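Local coordinates for F5/8 type C domain protein (Bacteroides ovatus, PDB 4ZRX), which probably hydrolyses alpha-L-fucosides, releasing terminal L-fucose from glycan chains by means of a TIM-barrel-like catalytic domain, at residues A[314-319]-A[354-359]; A[387-392]-A[404-409]; A[437-442]-A[455-460]. All blocks are in the same frame, centred on the assembly; numbering follows the deposited sequence.

Contact 1. Residues A[314-319]-A[354-359]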
loop_
_atom_site.group_PDB
_atom_site.type_symbol
_atom_site.label_atom_id
_atom_site.label_comp_id
_atom_site.label_asym_id
_atom_site.label_seq_id
_atom_site.Cartn_x
_atom_site.Cartn_y
_atom_site.Cartn_z
ATOM N N ILE A 314 4.619 -3.133 -3.613
ATOM C CA ILE A 314 3.259 -2.596 -3.392
ATOM C C ILE A 314 2.533 -2.363 -4.696
ATOM O O ILE A 314 1.364 -2.737 -4.811
ATOM C CB ILE A 314 3.302 -1.309 -2.499
ATOM C CG1 ILE A 314 3.633 -1.712 -1.054
ATOM C CG2 ILE A 314 1.979 -0.563 -2.515
ATOM C CD1 ILE A 314 4.074 -0.583 -0.179
ATOM N N TYR A 315 3.140 -1.713 -5.668
ATOM C CA TYR A 315 2.536 -1.468 -6.961
ATOM C C TYR A 315 2.032 -2.750 -7.606
ATOM O O TYR A 315 0.870 -2.867 -8.014
ATOM C CB TYR A 315 3.549 -0.694 -7.826
ATOM C CG TYR A 315 3.010 -0.314 -9.159
ATOM C CD1 TYR A 315 2.194 0.816 -9.337
ATOM C CD2 TYR A 315 3.254 -1.118 -10.249
ATOM C CE1 TYR A 315 1.666 1.158 -10.572
ATOM C CE2 TYR A 315 2.771 -0.744 -11.517
ATOM C CZ TYR A 315 1.953 0.368 -11.650
ATOM O OH TYR A 315 1.447 0.731 -12.888
ATOM N N PHE A 316 2.885 -3.747 -7.638
ATOM C CA PHE A 316 2.487 -5.042 -8.209
ATOM C C PHE A 316 1.401 -5.758 -7.443
ATOM O O PHE A 316 0.670 -6.510 -8.040
ATOM C CB PHE A 316 3.720 -5.921 -8.469
ATOM C CG PHE A 316 4.568 -5.411 -9.619
ATOM C CD1 PHE A 316 4.094 -5.505 -10.913
ATOM C CD2 PHE A 316 5.823 -4.902 -9.412
ATOM C CE1 PHE A 316 4.812 -5.023 -11.962
ATOM C CE2 PHE A 316 6.560 -4.427 -10.452
ATOM C CZ PHE A 316 6.084 -4.498 -11.725
ATOM N N GLN A 317 1.282 -5.503 -6.144
ATOM C CA GLN A 317 0.264 -6.084 -5.335
ATOM C C GLN A 317 -0.962 -5.183 -5.116
ATOM O O GLN A 317 -1.789 -5.462 -4.250
ATOM C CB GLN A 317 0.843 -6.464 -3.974
ATOM C CG GLN A 317 1.955 -7.567 -4.030
ATOM C CD GLN A 317 2.654 -7.610 -2.650
ATOM O OE1 GLN A 317 3.401 -6.707 -2.293
ATOM N NE2 GLN A 317 2.278 -8.486 -1.873
ATOM N N SER A 318 -1.029 -4.107 -5.873
ATOM C CA SER A 318 -2.152 -3.203 -5.863
ATOM C C SER A 318 -2.654 -3.007 -7.273
ATOM O O SER A 318 -3.630 -3.651 -7.665
ATOM C CB SER A 318 -1.830 -1.886 -5.160
ATOM O OG SER A 318 -0.666 -1.262 -5.664
ATOM N N VAL A 319 -2.033 -2.124 -8.040
ATOM C CA VAL A 319 -2.375 -1.925 -9.427
ATOM C C VAL A 319 -2.309 -3.271 -10.170
ATOM O O VAL A 319 -3.158 -3.577 -10.993
ATOM C CB VAL A 319 -1.449 -0.917 -10.064
ATOM C CG1 VAL A 319 -1.728 -0.754 -11.548
ATOM C CG2 VAL A 319 -1.665 0.416 -9.344
ATOM N N GLN A 354 10.665 2.846 -16.944
ATOM C CA GLN A 354 11.604 1.929 -17.585
ATOM C C GLN A 354 10.949 0.565 -17.795
ATOM O O GLN A 354 11.103 -0.061 -18.849
ATOM C CB GLN A 354 12.869 1.771 -16.714
ATOM C CG GLN A 354 13.732 3.025 -16.648
ATOM C CD GLN A 354 14.607 3.180 -15.363
ATOM O OE1 GLN A 354 14.732 2.268 -14.524
ATOM N NE2 GLN A 354 15.171 4.374 -15.194
ATOM N N THR A 355 10.217 0.114 -16.782
ATOM C CA THR A 355 9.606 -1.172 -16.806
ATOM C C THR A 355 8.525 -1.267 -17.915
ATOM O O THR A 355 8.488 -2.254 -18.677
ATOM C CB THR A 355 8.934 -1.486 -15.440
ATOM O OG1 THR A 355 9.932 -1.638 -14.455
ATOM C CG2 THR A 355 8.137 -2.783 -15.495
ATOM N N PHE A 356 7.726 -0.212 -18.047
ATOM C CA PHE A 356 6.617 -0.238 -19.003
ATOM C C PHE A 356 6.923 0.439 -20.341
ATOM O O PHE A 356 6.004 0.573 -21.177
ATOM C CB PHE A 356 5.325 0.292 -18.357
ATOM C CG PHE A 356 4.889 -0.522 -17.164
ATOM C CD1 PHE A 356 4.433 -1.778 -17.326
ATOM C CD2 PHE A 356 4.978 -0.053 -15.886
ATOM C CE1 PHE A 356 4.089 -2.579 -16.243
ATOM C CE2 PHE A 356 4.649 -0.815 -14.803
ATOM C CZ PHE A 356 4.188 -2.106 -14.984
ATOM N N ALA A 357 8.173 0.823 -20.564
ATOM C CA ALA A 357 8.523 1.528 -21.830
ATOM C C ALA A 357 8.295 0.700 -23.072
ATOM O O ALA A 357 7.818 1.262 -24.089
ATOM C CB ALA A 357 9.954 2.045 -21.771
ATOM N N ASP A 358 8.616 -0.593 -23.011
ATOM C CA ASP A 358 8.663 -1.441 -24.165
ATOM C C ASP A 358 7.800 -2.712 -24.048
ATOM O O ASP A 358 8.253 -3.760 -23.602
ATOM C CB ASP A 358 10.120 -1.815 -24.401
ATOM C CG ASP A 358 10.322 -2.596 -25.694
ATOM O OD1 ASP A 358 9.409 -2.711 -26.550
ATOM O OD2 ASP A 358 11.404 -3.114 -25.853
ATOM N N ASN A 359 6.541 -2.593 -24.431
ATOM C CA ASN A 359 5.649 -3.715 -24.469
ATOM C C ASN A 359 6.082 -4.663 -25.577
ATOM O O ASN A 359 6.194 -4.268 -26.706
ATOM C CB ASN A 359 4.251 -3.195 -24.729
ATOM C CG ASN A 359 3.219 -4.256 -24.738
ATOM O OD1 ASN A 359 3.473 -5.463 -24.521
ATOM N ND2 ASN A 359 2.020 -3.802 -25.012
#
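The ring of Phe-356 reaches both Tyr-315 and Phe-316 with one end. Its CE2 lies 3.8 Å from Tyr-315 CE2 and its CZ 4.2 Å from Phe-316 CE1. Large aromatic rings suit this place, since the backbones stay far apart: the closest CA atoms, of Phe-316 and Thr-355, are 11.8 Å from each other. Tyr-315 extends its ring toward Phe-356 with CG anti to the backbone N (chi1 -177°), and its ring comes from the direction opposite to that of Phe-356. Helices 308-316 and 339-356 belong to the alpha-L-fucosidase-family, TIM-barrel-like part, which is probably catalytic, and here they meet against the beta-sandwich domain, whose strand 427-431 places Met-428 against Tyr-315 and Phe-356. Thr-355, just before Phe-356, sets its CG2 3.9 Å above that ring's plane, over its centre, and Val-319, four residues on from Tyr-315, lays CB toward the rim of one of its faces. Tyr-458, from the sandwich, packs edge-to-face with Phe-356. Beyond the end of helix 308-316, Ser-318 OG donates to Ile-314 O over 2.7 Å, approaching from above the carbonyl plane, and so ties the departing chain back to the last turn.

Contact 2. Residues A[387-392]-A[404-409]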
loop_
_atom_site.group_PDB
_atom_site.type_symbol
_atom_site.label_atom_id
_atom_site.label_comp_id
_atom_site.label_asym_id
_atom_site.label_seq_id
_atom_site.Cartn_x
_atom_site.Cartn_y
_atom_site.Cartn_z
ATOM N N ASN A 387 9.673 -10.999 -18.094
ATOM C CA ASN A 387 9.421 -11.506 -16.759
ATOM C C ASN A 387 8.192 -10.935 -16.078
ATOM O O ASN A 387 8.046 -11.065 -14.819
ATOM C CB ASN A 387 10.670 -11.311 -15.893
ATOM C CG ASN A 387 11.053 -9.858 -15.738
ATOM O OD1 ASN A 387 10.316 -8.956 -16.088
ATOM N ND2 ASN A 387 12.210 -9.629 -15.154
ATOM N N LEU A 388 7.312 -10.317 -16.893
ATOM C CA LEU A 388 6.131 -9.630 -16.449
ATOM C C LEU A 388 5.103 -9.686 -17.540
ATOM O O LEU A 388 5.379 -9.317 -18.684
ATOM C CB LEU A 388 6.444 -8.157 -16.065
ATOM C CG LEU A 388 5.340 -7.171 -15.797
ATOM C CD1 LEU A 388 4.501 -7.613 -14.707
ATOM C CD2 LEU A 388 5.942 -5.774 -15.544
ATOM N N VAL A 389 3.936 -10.155 -17.176
ATOM C CA VAL A 389 2.759 -10.172 -18.077
ATOM C C VAL A 389 1.643 -9.419 -17.407
ATOM O O VAL A 389 1.413 -9.567 -16.194
ATOM C CB VAL A 389 2.384 -11.595 -18.453
ATOM C CG1 VAL A 389 1.048 -11.703 -19.202
ATOM C CG2 VAL A 389 3.469 -12.200 -19.259
HETATM N N MSE A 390 0.931 -8.656 -18.220
HETATM C CA MSE A 390 -0.216 -7.878 -17.803
HETATM C C MSE A 390 -1.440 -8.295 -18.615
HETATM O O MSE A 390 -1.348 -8.444 -19.855
HETATM C CB MSE A 390 0.091 -6.383 -17.998
HETATM C CG MSE A 390 -1.004 -5.500 -17.493
HETATM SE SE MSE A 390 -1.968 -4.794 -18.916
HETATM C CE MSE A 390 -0.930 -3.388 -19.403
ATOM N N LEU A 391 -2.559 -8.477 -17.938
ATOM C CA LEU A 391 -3.809 -8.844 -18.542
ATOM C C LEU A 391 -4.905 -7.869 -18.118
ATOM O O LEU A 391 -4.882 -7.389 -16.952
ATOM C CB LEU A 391 -4.203 -10.252 -18.124
ATOM C CG LEU A 391 -3.055 -11.263 -18.247
ATOM C CD1 LEU A 391 -3.412 -12.444 -17.474
ATOM C CD2 LEU A 391 -2.854 -11.635 -19.677
ATOM N N GLN A 392 -5.874 -7.632 -19.036
ATOM C CA GLN A 392 -7.075 -6.882 -18.677
ATOM C C GLN A 392 -8.322 -7.537 -19.233
ATOM O O GLN A 392 -8.278 -8.031 -20.382
ATOM C CB GLN A 392 -7.014 -5.448 -19.213
ATOM C CG GLN A 392 -5.793 -4.699 -18.772
ATOM C CD GLN A 392 -5.820 -3.212 -19.153
ATOM O OE1 GLN A 392 -5.332 -2.829 -20.224
ATOM N NE2 GLN A 392 -6.409 -2.386 -18.311
ATOM N N PHE A 404 -6.859 -18.731 -14.780
ATOM C CA PHE A 404 -6.189 -18.626 -16.060
ATOM C C PHE A 404 -4.731 -19.067 -15.880
ATOM O O PHE A 404 -4.188 -19.081 -14.784
ATOM C CB PHE A 404 -6.234 -17.210 -16.670
ATOM C CG PHE A 404 -5.479 -16.202 -15.913
ATOM C CD1 PHE A 404 -6.061 -15.513 -14.826
ATOM C CD2 PHE A 404 -4.202 -15.864 -16.286
ATOM C CE1 PHE A 404 -5.325 -14.586 -14.132
ATOM C CE2 PHE A 404 -3.470 -14.919 -15.614
ATOM C CZ PHE A 404 -4.052 -14.274 -14.480
ATOM N N THR A 405 -4.123 -19.399 -17.013
ATOM C CA THR A 405 -2.753 -19.814 -17.126
ATOM C C THR A 405 -2.079 -19.051 -18.254
ATOM O O THR A 405 -2.716 -18.786 -19.259
ATOM C CB THR A 405 -2.705 -21.334 -17.443
ATOM O OG1 THR A 405 -3.397 -22.013 -16.380
ATOM C CG2 THR A 405 -1.237 -21.840 -17.492
ATOM N N VAL A 406 -0.793 -18.720 -18.083
ATOM C CA VAL A 406 0.016 -18.071 -19.081
ATOM C C VAL A 406 1.281 -18.896 -19.334
ATOM O O VAL A 406 1.935 -19.360 -18.417
ATOM C CB VAL A 406 0.468 -16.665 -18.671
ATOM C CG1 VAL A 406 1.112 -16.000 -19.760
ATOM C CG2 VAL A 406 -0.749 -15.839 -18.175
ATOM N N GLU A 407 1.543 -19.112 -20.646
ATOM C CA GLU A 407 2.693 -19.846 -21.119
ATOM C C GLU A 407 3.461 -19.010 -22.125
ATOM O O GLU A 407 2.904 -18.143 -22.764
ATOM C CB GLU A 407 2.239 -21.161 -21.761
ATOM C CG GLU A 407 1.549 -22.044 -20.764
ATOM C CD GLU A 407 0.714 -23.127 -21.403
ATOM O OE1 GLU A 407 0.380 -23.070 -22.621
ATOM O OE2 GLU A 407 0.367 -24.048 -20.671
ATOM N N ALA A 408 4.777 -19.230 -22.157
ATOM C CA ALA A 408 5.694 -18.543 -23.068
ATOM C C ALA A 408 6.400 -19.564 -23.912
ATOM O O ALA A 408 6.840 -20.636 -23.415
ATOM C CB ALA A 408 6.667 -17.724 -22.293
ATOM N N LEU A 409 6.423 -19.304 -25.216
ATOM C CA LEU A 409 7.065 -20.216 -26.136
ATOM C C LEU A 409 8.559 -19.968 -26.223
ATOM O O LEU A 409 9.015 -18.977 -26.895
ATOM C CB LEU A 409 6.433 -20.097 -27.489
ATOM C CG LEU A 409 6.956 -21.078 -28.518
ATOM C CD1 LEU A 409 6.863 -22.489 -28.051
ATOM C CD2 LEU A 409 6.189 -20.904 -29.838
#
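Val-389 and Val-406 face each other through their CG1 methyls, 4.3 Å apart, in the core of a beta-sandwich. Strand 388-392 belongs to one four-stranded antiparallel sheet and strand 404-409 to the other. No hydrogen bond joins the two segments; their axes approach to 9.9 Å and run at 135° to each other, the contacts across that distance being between apolar side chains. Beta-branched valine suits such a layer, being bulky close to the backbone with a single torsion to fix. In Val-389 the CG1 branch stands opposite the backbone N (chi1 171°), and Val-406 adopts the same rotamer, so each strand directs the same methyl to the meeting point. Leu-391 and Phe-404, further along, approach from opposing directions. The phenylalanine CG is held between its own backbone N and carbonyl carbon (chi1 66°), whereas the leucine CG lies opposite its carbonyl carbon. The modelled approach of Leu-391 CD1 to the ring is too short to be trusted, and this leucine has a second conformer, so the detail of that pair is doubtful. Phe-404 is also lined by Ile-423 and Leu-429, and Val-406 by Val-417. Asn-387 and Leu-388 both face Tyr-458, a classic beta bulge, where the chain turns a corner. In the core, Val-406 CG2 occupies the edge of the Phe-404 ring, in its plane.

Contact 3. Residues A[437-442]-A[455-460]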
loop_
_atom_site.group_PDB
_atom_site.type_symbol
_atom_site.label_atom_id
_atom_site.label_comp_id
_atom_site.label_asym_id
_atom_site.label_seq_id
_atom_site.Cartn_x
_atom_site.Cartn_y
_atom_site.Cartn_z
ATOM N N ASN A 437 9.147 -16.206 -27.912
ATOM C CA ASN A 437 8.684 -15.556 -29.173
ATOM C C ASN A 437 7.161 -15.504 -29.300
ATOM O O ASN A 437 6.645 -14.809 -30.187
ATOM C CB ASN A 437 9.366 -16.172 -30.375
ATOM C CG ASN A 437 8.915 -17.617 -30.644
ATOM O OD1 ASN A 437 7.777 -17.856 -30.966
ATOM N ND2 ASN A 437 9.800 -18.566 -30.464
ATOM N N LYS A 438 6.451 -16.175 -28.402
ATOM C CA LYS A 438 5.038 -16.110 -28.306
ATOM C C LYS A 438 4.624 -16.262 -26.846
ATOM O O LYS A 438 5.348 -16.833 -26.028
ATOM C CB LYS A 438 4.367 -17.200 -29.127
ATOM C CG LYS A 438 4.478 -17.030 -30.707
ATOM C CD LYS A 438 3.789 -18.173 -31.387
ATOM C CE LYS A 438 3.560 -17.972 -32.942
ATOM N NZ LYS A 438 4.661 -17.390 -33.761
ATOM N N LEU A 439 3.409 -15.796 -26.563
ATOM C CA LEU A 439 2.772 -15.994 -25.298
ATOM C C LEU A 439 1.459 -16.642 -25.554
ATOM O O LEU A 439 0.795 -16.391 -26.588
ATOM C CB LEU A 439 2.580 -14.608 -24.686
ATOM C CG LEU A 439 2.663 -14.355 -23.252
ATOM C CD1 LEU A 439 3.913 -14.837 -22.524
ATOM C CD2 LEU A 439 2.448 -12.833 -23.092
ATOM N N ARG A 440 1.034 -17.504 -24.668
ATOM C CA ARG A 440 -0.288 -18.115 -24.777
ATOM C C ARG A 440 -1.016 -17.911 -23.470
ATOM O O ARG A 440 -0.418 -18.137 -22.416
ATOM C CB ARG A 440 -0.156 -19.609 -25.057
ATOM C CG ARG A 440 -1.465 -20.319 -25.184
ATOM C CD ARG A 440 -1.349 -21.578 -26.001
ATOM N NE ARG A 440 -0.603 -22.602 -25.303
ATOM C CZ ARG A 440 -0.176 -23.751 -25.814
ATOM N NH1 ARG A 440 -0.419 -24.074 -27.076
ATOM N NH2 ARG A 440 0.485 -24.582 -25.046
ATOM N N VAL A 441 -2.297 -17.520 -23.539
ATOM C CA VAL A 441 -3.126 -17.353 -22.365
ATOM C C VAL A 441 -4.285 -18.303 -22.522
ATOM O O VAL A 441 -4.859 -18.453 -23.602
ATOM C CB VAL A 441 -3.677 -15.914 -22.267
ATOM C CG1 VAL A 441 -4.576 -15.750 -21.027
ATOM C CG2 VAL A 441 -2.517 -14.932 -22.262
ATOM N N ARG A 442 -4.550 -19.022 -21.450
ATOM C CA ARG A 442 -5.654 -19.950 -21.374
ATOM C C ARG A 442 -6.614 -19.532 -20.273
ATOM O O ARG A 442 -6.188 -19.380 -19.132
ATOM C CB ARG A 442 -5.124 -21.362 -21.081
ATOM C CG ARG A 442 -6.206 -22.421 -21.196
ATOM C CD ARG A 442 -5.628 -23.843 -20.982
ATOM N NE ARG A 442 -4.547 -24.060 -21.953
ATOM C CZ ARG A 442 -3.226 -24.070 -21.704
ATOM N NH1 ARG A 442 -2.706 -23.976 -20.494
ATOM N NH2 ARG A 442 -2.418 -24.161 -22.752
ATOM N N VAL A 455 -3.500 -8.060 -23.554
ATOM C CA VAL A 455 -2.383 -8.759 -22.993
ATOM C C VAL A 455 -1.134 -8.025 -23.392
ATOM O O VAL A 455 -0.948 -7.674 -24.586
ATOM C CB VAL A 455 -2.340 -10.211 -23.574
ATOM C CG1 VAL A 455 -1.109 -10.988 -23.095
ATOM C CG2 VAL A 455 -3.596 -10.965 -23.137
ATOM N N ALA A 456 -0.241 -7.827 -22.434
ATOM C CA ALA A 456 0.999 -7.079 -22.614
ATOM C C ALA A 456 2.120 -7.800 -21.847
ATOM O O ALA A 456 1.851 -8.625 -20.950
ATOM C CB ALA A 456 0.868 -5.656 -22.168
ATOM N N ALA A 457 3.376 -7.560 -22.207
ATOM C CA ALA A 457 4.501 -8.220 -21.535
ATOM C C ALA A 457 5.726 -7.373 -21.581
ATOM O O ALA A 457 5.939 -6.599 -22.555
ATOM C CB ALA A 457 4.789 -9.591 -22.144
ATOM N N TYR A 458 6.514 -7.468 -20.529
ATOM C CA TYR A 458 7.634 -6.570 -20.296
ATOM C C TYR A 458 8.763 -7.298 -19.604
ATOM O O TYR A 458 8.609 -8.393 -19.083
ATOM C CB TYR A 458 7.210 -5.381 -19.394
ATOM C CG TYR A 458 5.983 -4.636 -19.836
ATOM C CD1 TYR A 458 4.729 -5.032 -19.412
ATOM C CD2 TYR A 458 6.075 -3.529 -20.716
ATOM C CE1 TYR A 458 3.605 -4.372 -19.835
ATOM C CE2 TYR A 458 4.923 -2.822 -21.084
ATOM C CZ TYR A 458 3.700 -3.315 -20.706
ATOM O OH TYR A 458 2.590 -2.594 -21.062
ATOM N N TYR A 459 9.900 -6.637 -19.602
ATOM C CA TYR A 459 11.046 -6.976 -18.779
ATOM C C TYR A 459 11.162 -5.901 -17.701
ATOM O O TYR A 459 11.366 -4.724 -18.027
ATOM C CB TYR A 459 12.340 -7.034 -19.579
ATOM C CG TYR A 459 13.479 -7.476 -18.674
ATOM C CD1 TYR A 459 13.657 -8.832 -18.374
ATOM C CD2 TYR A 459 14.330 -6.566 -18.071
ATOM C CE1 TYR A 459 14.696 -9.243 -17.513
ATOM C CE2 TYR A 459 15.349 -6.984 -17.204
ATOM C CZ TYR A 459 15.508 -8.306 -16.930
ATOM O OH TYR A 459 16.524 -8.779 -16.105
ATOM N N ALA A 460 10.944 -6.298 -16.446
ATOM C CA ALA A 460 11.100 -5.431 -15.267
ATOM C C ALA A 460 12.450 -5.773 -14.625
ATOM O O ALA A 460 12.675 -6.916 -14.246
ATOM C CB ALA A 460 10.029 -5.660 -14.293
#
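Leu-439 has a chi1 of -146°, well short of fully anti, and this twist sends its CD2 to two residues of the facing strand: Val-455 CG1 at 4.0 Å and Ala-457 CB at 4.1 Å. Val-455 splits its two methyls between partners. CG1, anti to the backbone N (chi1 176°), meets the leucine, while CG2, beside that N, lies 4.2 Å from Val-441 CG2. A beta-branched residue suits this bridging role, and the short methyl of Ala-457 leaves room for the long leucine. These strands face each other across the beta-sandwich, their axes 9.6 Å apart and turned by 134°, with no hydrogen bond between the segments. In the core Leu-439 also touches Val-389 of the facing sheet and Ala-408 of its own, and Val-455 touches Tyr-378 across and Leu-391 alongside. Arg-440 points away from the facing strand, toward the outer surface of its sheet. There it and Arg-442 both form salt bridges to Glu-407 OE1; one carboxylate oxygen is thus shared by two guanidinium groups. Arg-442 pairs with Glu-375 as well, and Arg-440 makes a cation-pi contact with Trp-414.

Contacts 2 and 3 are two parts of one sandwich core, their centres about 5 Å apart: strands 388-393 and 450-458 are neighbours in one sheet, 401-410 and 438-446 in the other. Leu-409 N probably hydrogen-bonds to Lys-438 O (2.8 Å) within the latter. Contact 1, its centre about 14 Å from each of the others, lies against the outer face of the first sheet, joining it to the barrel-like domain. Leu-388 CD2 packs 3.8 Å from Phe-356 CE1, and Asn-359 OD1 probably accepts a hydrogen bond from Ala-457 N (3.1 Å). A bound 1,2-ethanediol, probably from the crystallisation liquor, lies about 3 Å from the Tyr-315 side chain of contact 1.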